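Local coordinates for protein CheA (Treponema denticola, PDB 6Y1Y) that probably relays chemoreceptor signals to the flagellar motors as a histidine autokinase, represented here by its coiled-coil dimerization domain, at residues S18-T23 / G112-E117; T46-K51 / L87-D92. All coordinates share one frame; numbering follows the deposited sequence.

Contact 1 of 2, residues S18-T23 / G112-E117; sequences SETVIT and GRISGE
E19 and R113 join in a salt bridge between two helices, their side chains crossing at about a right angle. NH2 of R113 donates to OE1 of E19 over 2.8 Å, coming in on the syn side but somewhat out of the carboxylate plane, while OE1 stays close to the guanidinium plane; the two flat groups are 19° apart. The arginine bends at chi3 (57°), which swings its head round so that NH1 also meets OE1 of E117, one turn further along the same helix, at 2.7 Å. One long cation thus holds two acids whose oxygens E19 OE2 and E117 OE1 come within 4.4 Å, and probably offsets their repulsion. Behind this charged cluster, the branched I114 fills the buried side with two arms: its CG2 meets OG1 of T20 at 3.2 Å, while CD1 rests 3.5 Å from OG1 of T23. Threonine suits these places because each hydroxyl bonds to a carbonyl one turn back in its own helix, T20 OG1 to L16 O and T23 OG1 to E19 O at 2.9 Å; N110 of helix 93-125 also bonds to T23 OG1 and, through OD1, to R113 NH2. The segments run nearly antiparallel at 155°, their axes 10.0 Å apart, as neighbours in a helical bundle. Helices 7-67 and 93-125 pack here against the second subunit, where T20 touches S115 of that subunit.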
ATOM      1  N   SER B  18     -20.798 -18.625  -1.491  1.00 24.45           N
ATOM      2  CA  SER B  18     -21.025 -17.488  -2.381  1.00 24.37           C
ATOM      3  C   SER B  18     -20.461 -16.201  -1.790  1.00 20.64           C
ATOM      4  O   SER B  18     -19.813 -15.416  -2.498  1.00 22.17           O
ATOM      5  CB  SER B  18     -22.523 -17.341  -2.670  1.00 21.50           C
ATOM      6  OG  SER B  18     -22.785 -16.154  -3.388  1.00 28.92           O
ATOM      7  N   GLU B  19     -20.697 -15.962  -0.498  1.00 21.02           N
ATOM      8  CA  GLU B  19     -20.116 -14.796   0.165  1.00 18.28           C
ATOM      9  C   GLU B  19     -18.595 -14.848   0.139  1.00 18.62           C
ATOM     10  O   GLU B  19     -17.931 -13.807   0.058  1.00 16.88           O
ATOM     11  CB  GLU B  19     -20.591 -14.706   1.612  1.00 20.61           C
ATOM     12  CG  GLU B  19     -22.015 -14.247   1.833  1.00 29.27           C
ATOM     13  CD  GLU B  19     -22.281 -13.989   3.306  1.00 34.40           C
ATOM     14  OE1 GLU B  19     -21.894 -12.904   3.794  1.00 36.02           O
ATOM     15  OE2 GLU B  19     -22.851 -14.877   3.980  1.00 41.68           O
ATOM     16  N   THR B  20     -18.028 -16.051   0.266  1.00 17.55           N
ATOM     17  CA  THR B  20     -16.578 -16.205   0.220  1.00 16.50           C
ATOM     18  C   THR B  20     -16.039 -15.817  -1.144  1.00 15.13           C
ATOM     19  O   THR B  20     -15.020 -15.122  -1.244  1.00 15.10           O
ATOM     20  CB  THR B  20     -16.186 -17.648   0.544  1.00 16.09           C
ATOM     21  OG1 THR B  20     -16.729 -18.026   1.817  1.00 17.07           O
ATOM     22  CG2 THR B  20     -14.676 -17.797   0.591  1.00 14.92           C
ATOM     23  N   VAL B  21     -16.721 -16.252  -2.207  1.00 16.00           N
ATOM     24  CA  VAL B  21     -16.287 -15.950  -3.569  1.00 12.58           C
ATOM     25  C   VAL B  21     -16.376 -14.453  -3.842  1.00 15.73           C
ATOM     26  O   VAL B  21     -15.504 -13.874  -4.502  1.00 16.28           O
ATOM     27  CB  VAL B  21     -17.117 -16.768  -4.576  1.00 16.22           C
ATOM     28  CG1 VAL B  21     -16.880 -16.261  -5.997  1.00 16.74           C
ATOM     29  CG2 VAL B  21     -16.778 -18.255  -4.466  1.00 21.63           C
ATOM     30  N   ILE B  22     -17.422 -13.802  -3.333  1.00 16.87           N
ATOM     31  CA  ILE B  22     -17.561 -12.360  -3.514  1.00 16.54           C
ATOM     32  C   ILE B  22     -16.434 -11.639  -2.800  1.00 16.23           C
ATOM     33  O   ILE B  22     -15.801 -10.727  -3.348  1.00 16.17           O
ATOM     34  CB  ILE B  22     -18.930 -11.886  -2.993  1.00 18.76           C
ATOM     35  CG1 ILE B  22     -20.059 -12.480  -3.835  1.00 19.14           C
ATOM     36  CG2 ILE B  22     -18.988 -10.363  -2.934  1.00 21.76           C
ATOM     37  CD1 ILE B  22     -21.439 -12.248  -3.249  1.00 25.57           C
ATOM     38  N   THR B  23     -16.159 -12.050  -1.565  1.00 13.62           N
ATOM     39  CA  THR B  23     -15.073 -11.443  -0.811  1.00 15.29           C
ATOM     40  C   THR B  23     -13.730 -11.673  -1.498  1.00 13.36           C
ATOM     41  O   THR B  23     -12.908 -10.752  -1.589  1.00 13.91           O
ATOM     42  CB  THR B  23     -15.089 -11.998   0.615  1.00 15.95           C
ATOM     43  OG1 THR B  23     -16.341 -11.666   1.230  1.00 18.76           O
ATOM     44  CG2 THR B  23     -13.978 -11.402   1.439  1.00 13.95           C
ATOM     45  N   GLY B 112     -12.986 -12.937   7.784  1.00 16.19           N
ATOM     46  CA  GLY B 112     -12.921 -13.550   9.102  1.00 19.13           C
ATOM     47  C   GLY B 112     -14.282 -13.978   9.611  1.00 21.05           C
ATOM     48  O   GLY B 112     -14.438 -15.077  10.149  1.00 22.25           O
ATOM     49  N   ARG B 113     -15.298 -13.136   9.415  1.00 18.57           N
ATOM     50  CA  ARG B 113     -16.644 -13.501   9.848  1.00 19.80           C
ATOM     51  C   ARG B 113     -17.161 -14.697   9.061  1.00 22.90           C
ATOM     52  O   ARG B 113     -17.708 -15.645   9.639  1.00 20.47           O
ATOM     53  CB  ARG B 113     -17.594 -12.311   9.706  1.00 23.55           C
ATOM     54  CG  ARG B 113     -19.014 -12.631  10.158  1.00 26.19           C
ATOM     55  CD  ARG B 113     -20.021 -11.580   9.719  1.00 37.79           C
ATOM     56  NE  ARG B 113     -20.039 -11.389   8.271  1.00 33.68           N
ATOM     57  CZ  ARG B 113     -20.622 -12.218   7.408  1.00 34.74           C
ATOM     58  NH1 ARG B 113     -21.242 -13.311   7.840  1.00 38.25           N
ATOM     59  NH2 ARG B 113     -20.588 -11.952   6.108  1.00 29.18           N
ATOM     60  N   ILE B 114     -16.983 -14.677   7.741  1.00 18.38           N
ATOM     61  CA  ILE B 114     -17.457 -15.779   6.911  1.00 18.59           C
ATOM     62  C   ILE B 114     -16.742 -17.070   7.285  1.00 20.79           C
ATOM     63  O   ILE B 114     -17.366 -18.136   7.386  1.00 19.94           O
ATOM     64  CB  ILE B 114     -17.281 -15.437   5.419  1.00 16.49           C
ATOM     65  CG1 ILE B 114     -18.162 -14.248   5.042  1.00 19.59           C
ATOM     66  CG2 ILE B 114     -17.627 -16.639   4.553  1.00 20.15           C
ATOM     67  CD1 ILE B 114     -17.674 -13.540   3.806  1.00 21.34           C
ATOM     68  N   SER B 115     -15.429 -16.996   7.520  1.00 18.85           N
ATOM     69  CA  SER B 115     -14.665 -18.200   7.832  1.00 19.97           C
ATOM     70  C   SER B 115     -15.128 -18.827   9.143  1.00 22.95           C
ATOM     71  O   SER B 115     -15.173 -20.056   9.265  1.00 22.80           O
ATOM     72  CB  SER B 115     -13.172 -17.882   7.892  1.00 19.47           C
ATOM     73  OG  SER B 115     -12.839 -17.224   9.100  1.00 27.55           O
ATOM     74  N   GLY B 116     -15.482 -18.001  10.129  1.00 22.11           N
ATOM     75  CA  GLY B 116     -16.060 -18.535  11.352  1.00 26.68           C
ATOM     76  C   GLY B 116     -17.377 -19.246  11.105  1.00 24.34           C
ATOM     77  O   GLY B 116     -17.632 -20.317  11.664  1.00 24.27           O
ATOM     78  N   GLU B 117     -18.226 -18.667  10.257  1.00 22.64           N
ATOM     79  CA  GLU B 117     -19.497 -19.298   9.927  1.00 23.48           C
ATOM     80  C   GLU B 117     -19.287 -20.579   9.127  1.00 26.60           C
ATOM     81  O   GLU B 117     -20.002 -21.568   9.331  1.00 25.45           O
ATOM     82  CB  GLU B 117     -20.382 -18.322   9.152  1.00 26.94           C
ATOM     83  CG  GLU B 117     -20.935 -17.178   9.991  1.00 31.84           C
ATOM     84  CD  GLU B 117     -22.021 -16.402   9.264  1.00 39.53           C
ATOM     85  OE1 GLU B 117     -21.759 -15.899   8.151  1.00 37.08           O
ATOM     86  OE2 GLU B 117     -23.142 -16.300   9.805  1.00 48.27           O
TER

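Contact 2 of 2, residues T46-K51 / L87-D92; sequences TIYKDK and LEVFGD
A type I beta turn from E88 to G91, closed by a 2.9 Å bond from G91 N to E88 O, brings V89 up to helical segment 46-51, with its CA 6.2 Å from that of Y48. V89 points at the helix and its two methyls divide the work: CG2 lies 3.6 Å from CG2 of I47, and CG1 meets the edge of the Y48 ring close to its plane, 4.0 Å from CD1. With CG1 set between the backbone N and the carbonyl carbon (chi1 68°), CG2 is left anti to the nitrogen and facing the isoleucine. A small branched residue therefore serves two neighbours at once, and the aliphatic part of K51 adds its CE to the same patch. The turn joins helices 72-87 and 93-125, which together form the returning arm of an antiparallel helical hairpin against the long helix 7-67, and G91, with positive phi, helps the chain make the change. F90 reaches the tyrosine with CE2, 3.8 Å from Y48 CD1; the rings meet obliquely, their planes 41° apart. Large flat rings suit this spot because each can touch its own chain and the dimer partner at once: Y48 lies edge-to-face with Y48 of the second subunit and F90 meets F90 of that subunit. The Y48 hydroxyl is hydrogen-bonded to the backbone oxygen of L86 of the second subunit.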
ATOM      1  N   THR B  46      10.665   8.562  -8.864  1.00  9.52           N
ATOM      2  CA  THR B  46      11.679   8.943  -9.843  1.00  9.88           C
ATOM      3  C   THR B  46      11.615  10.441 -10.139  1.00  8.76           C
ATOM      4  O   THR B  46      12.649  11.123 -10.196  1.00  9.54           O
ATOM      5  CB  THR B  46      11.484   8.123 -11.120  1.00 13.74           C
ATOM      6  OG1 THR B  46      11.562   6.725 -10.806  1.00 13.89           O
ATOM      7  CG2 THR B  46      12.562   8.468 -12.145  1.00 16.51           C
ATOM      8  N   ILE B  47      10.406  10.974 -10.320  1.00 10.49           N
ATOM      9  CA  ILE B  47      10.245  12.405 -10.556  1.00  7.99           C
ATOM     10  C   ILE B  47      10.629  13.191  -9.308  1.00  8.65           C
ATOM     11  O   ILE B  47      11.286  14.244  -9.392  1.00  9.51           O
ATOM     12  CB  ILE B  47       8.807  12.713 -11.018  1.00  6.47           C
ATOM     13  CG1 ILE B  47       8.429  11.872 -12.246  1.00 10.34           C
ATOM     14  CG2 ILE B  47       8.660  14.188 -11.354  1.00 10.89           C
ATOM     15  CD1 ILE B  47       9.436  11.953 -13.370  1.00 13.02           C
ATOM     16  N   TYR B  48      10.255  12.677  -8.131  1.00  9.12           N
ATOM     17  CA  TYR B  48      10.596  13.362  -6.888  1.00  8.55           C
ATOM     18  C   TYR B  48      12.102  13.525  -6.750  1.00  9.09           C
ATOM     19  O   TYR B  48      12.584  14.605  -6.385  1.00  8.15           O
ATOM     20  CB  TYR B  48      10.040  12.562  -5.694  1.00  6.68           C
ATOM     21  CG  TYR B  48      10.584  12.977  -4.332  1.00  7.24           C
ATOM     22  CD1 TYR B  48      10.000  14.014  -3.632  1.00  9.26           C
ATOM     23  CD2 TYR B  48      11.677  12.325  -3.760  1.00  9.97           C
ATOM     24  CE1 TYR B  48      10.497  14.419  -2.396  1.00  8.98           C
ATOM     25  CE2 TYR B  48      12.186  12.723  -2.512  1.00  7.11           C
ATOM     26  CZ  TYR B  48      11.580  13.768  -1.852  1.00  8.47           C
ATOM     27  OH  TYR B  48      12.060  14.179  -0.628  1.00  8.16           O
ATOM     28  N   LYS B  49      12.870  12.477  -7.073  1.00  8.05           N
ATOM     29  CA  LYS B  49      14.318  12.569  -6.941  1.00  9.58           C
ATOM     30  C   LYS B  49      14.900  13.512  -7.990  1.00  7.25           C
ATOM     31  O   LYS B  49      15.833  14.264  -7.699  1.00  9.92           O
ATOM     32  CB  LYS B  49      14.940  11.177  -7.032  1.00  9.13           C
ATOM     33  CG  LYS B  49      14.662  10.319  -5.800  1.00 11.05           C
ATOM     34  CD  LYS B  49      15.320   8.950  -5.917  1.00 14.72           C
ATOM     35  CE  LYS B  49      14.681   7.993  -4.931  1.00 17.32           C
ATOM     36  NZ  LYS B  49      15.209   6.607  -5.063  1.00 28.78           N
ATOM     37  N   ASP B  50      14.347  13.504  -9.209  1.00  8.34           N
ATOM     38  CA  ASP B  50      14.814  14.437 -10.238  1.00  9.98           C
ATOM     39  C   ASP B  50      14.591  15.879  -9.798  1.00  8.00           C
ATOM     40  O   ASP B  50      15.488  16.727  -9.916  1.00  9.10           O
ATOM     41  CB  ASP B  50      14.090  14.166 -11.560  1.00 11.11           C
ATOM     42  CG  ASP B  50      14.495  15.135 -12.662  1.00 10.81           C
ATOM     43  OD1 ASP B  50      15.684  15.123 -13.044  1.00 14.18           O
ATOM     44  OD2 ASP B  50      13.630  15.912 -13.144  1.00 13.45           O
ATOM     45  N   LYS B  51      13.406  16.169  -9.267  1.00  8.05           N
ATOM     46  CA  LYS B  51      13.102  17.530  -8.836  1.00  9.11           C
ATOM     47  C   LYS B  51      13.945  17.930  -7.631  1.00  8.79           C
ATOM     48  O   LYS B  51      14.426  19.067  -7.551  1.00 10.19           O
ATOM     49  CB  LYS B  51      11.618  17.642  -8.498  1.00  8.84           C
ATOM     50  CG  LYS B  51      10.679  17.489  -9.692  1.00 10.58           C
ATOM     51  CD  LYS B  51       9.258  17.890  -9.308  1.00 11.94           C
ATOM     52  CE  LYS B  51       8.265  17.668 -10.430  1.00 11.49           C
ATOM     53  NZ  LYS B  51       8.552  18.531 -11.600  1.00 11.99           N
ATOM     54  N   LEU B  87       6.402  19.858  -4.093  1.00  7.80           N
ATOM     55  CA  LEU B  87       5.394  19.583  -3.074  1.00  7.46           C
ATOM     56  C   LEU B  87       4.242  18.752  -3.616  1.00  9.55           C
ATOM     57  O   LEU B  87       3.594  18.026  -2.858  1.00  9.86           O
ATOM     58  CB  LEU B  87       4.841  20.886  -2.496  1.00  8.81           C
ATOM     59  CG  LEU B  87       5.783  21.759  -1.684  1.00  9.14           C
ATOM     60  CD1 LEU B  87       5.024  22.996  -1.268  1.00 10.25           C
ATOM     61  CD2 LEU B  87       6.249  20.991  -0.452  1.00  9.82           C
ATOM     62  N   GLU B  88       3.956  18.844  -4.911  1.00  8.47           N
ATOM     63  CA  GLU B  88       2.770  18.192  -5.455  1.00  9.63           C
ATOM     64  C   GLU B  88       3.092  16.927  -6.223  1.00  7.81           C
ATOM     65  O   GLU B  88       2.187  16.341  -6.815  1.00  9.43           O
ATOM     66  CB  GLU B  88       2.016  19.167  -6.380  1.00 10.72           C
ATOM     67  CG  GLU B  88       1.546  20.431  -5.661  1.00 11.82           C
ATOM     68  CD  GLU B  88       0.772  21.393  -6.558  1.00 15.73           C
ATOM     69  OE1 GLU B  88       1.036  21.438  -7.778  1.00 16.61           O
ATOM     70  OE2 GLU B  88      -0.110  22.110  -6.025  1.00 17.66           O
ATOM     71  N   VAL B  89       4.339  16.444  -6.158  1.00  7.35           N
ATOM     72  CA  VAL B  89       4.746  15.407  -7.109  1.00  8.85           C
ATOM     73  C   VAL B  89       4.005  14.084  -6.887  1.00  7.54           C
ATOM     74  O   VAL B  89       3.753  13.349  -7.856  1.00  9.66           O
ATOM     75  CB  VAL B  89       6.278  15.233  -7.098  1.00  9.41           C
ATOM     76  CG1 VAL B  89       6.756  14.651  -5.803  1.00 10.62           C
ATOM     77  CG2 VAL B  89       6.746  14.378  -8.281  1.00 12.52           C
ATOM     78  N   PHE B  90       3.609  13.759  -5.662  1.00  7.72           N
ATOM     79  CA  PHE B  90       2.847  12.531  -5.439  1.00  7.32           C
ATOM     80  C   PHE B  90       1.345  12.749  -5.493  1.00  6.85           C
ATOM     81  O   PHE B  90       0.591  11.776  -5.346  1.00  9.49           O
ATOM     82  CB  PHE B  90       3.220  11.884  -4.092  1.00  7.41           C
ATOM     83  CG  PHE B  90       4.623  11.354  -4.046  1.00  8.19           C
ATOM     84  CD1 PHE B  90       4.910  10.078  -4.513  1.00  8.19           C
ATOM     85  CD2 PHE B  90       5.656  12.143  -3.552  1.00  9.38           C
ATOM     86  CE1 PHE B  90       6.210   9.588  -4.489  1.00  8.92           C
ATOM     87  CE2 PHE B  90       6.964  11.654  -3.518  1.00  9.78           C
ATOM     88  CZ  PHE B  90       7.238  10.385  -3.994  1.00  9.43           C
ATOM     89  N   GLY B  91       0.895  13.989  -5.706  1.00  8.47           N
ATOM     90  CA  GLY B  91      -0.537  14.228  -5.817  1.00 10.10           C
ATOM     91  C   GLY B  91      -1.262  13.736  -4.580  1.00  8.83           C
ATOM     92  O   GLY B  91      -0.848  13.981  -3.441  1.00 10.02           O
ATOM     93  N   ASP B  92      -2.353  13.008  -4.808  1.00 11.42           N
ATOM     94  CA  ASP B  92      -3.192  12.502  -3.739  1.00 12.10           C
ATOM     95  C   ASP B  92      -2.807  11.094  -3.307  1.00 12.22           C
ATOM     96  O   ASP B  92      -3.659  10.372  -2.783  1.00 12.50           O
ATOM     97  CB  ASP B  92      -4.658  12.525  -4.165  1.00 14.74           C
ATOM     98  CG  ASP B  92      -5.181  13.932  -4.370  1.00 24.93           C
ATOM     99  OD1 ASP B  92      -4.843  14.820  -3.554  1.00 31.43           O
ATOM    100  OD2 ASP B  92      -5.920  14.156  -5.354  1.00 36.40           O
TER

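In the fold
Both contacts use helix 7-67, and they lie on opposite sides of the chain's centre, their own centres 40 Å apart and their nearest atoms about 23 Å apart. Contact 2 is nested inside contact 1 along the sequence: the chain runs up helix 7-67 through 18-23 and 46-51, returns through helix 72-87, is interrupted by the turn after residue 87, and resumes as helix 93-125, which carries 112-117. The result is a long antiparallel hairpin whose returning arm is broken at contact 2 and helical at contact 1. Both contacts also touch the second subunit, so the hairpin contributes to the dimer interface on both sides of its centre, in keeping with a domain that pairs two CheA subunits.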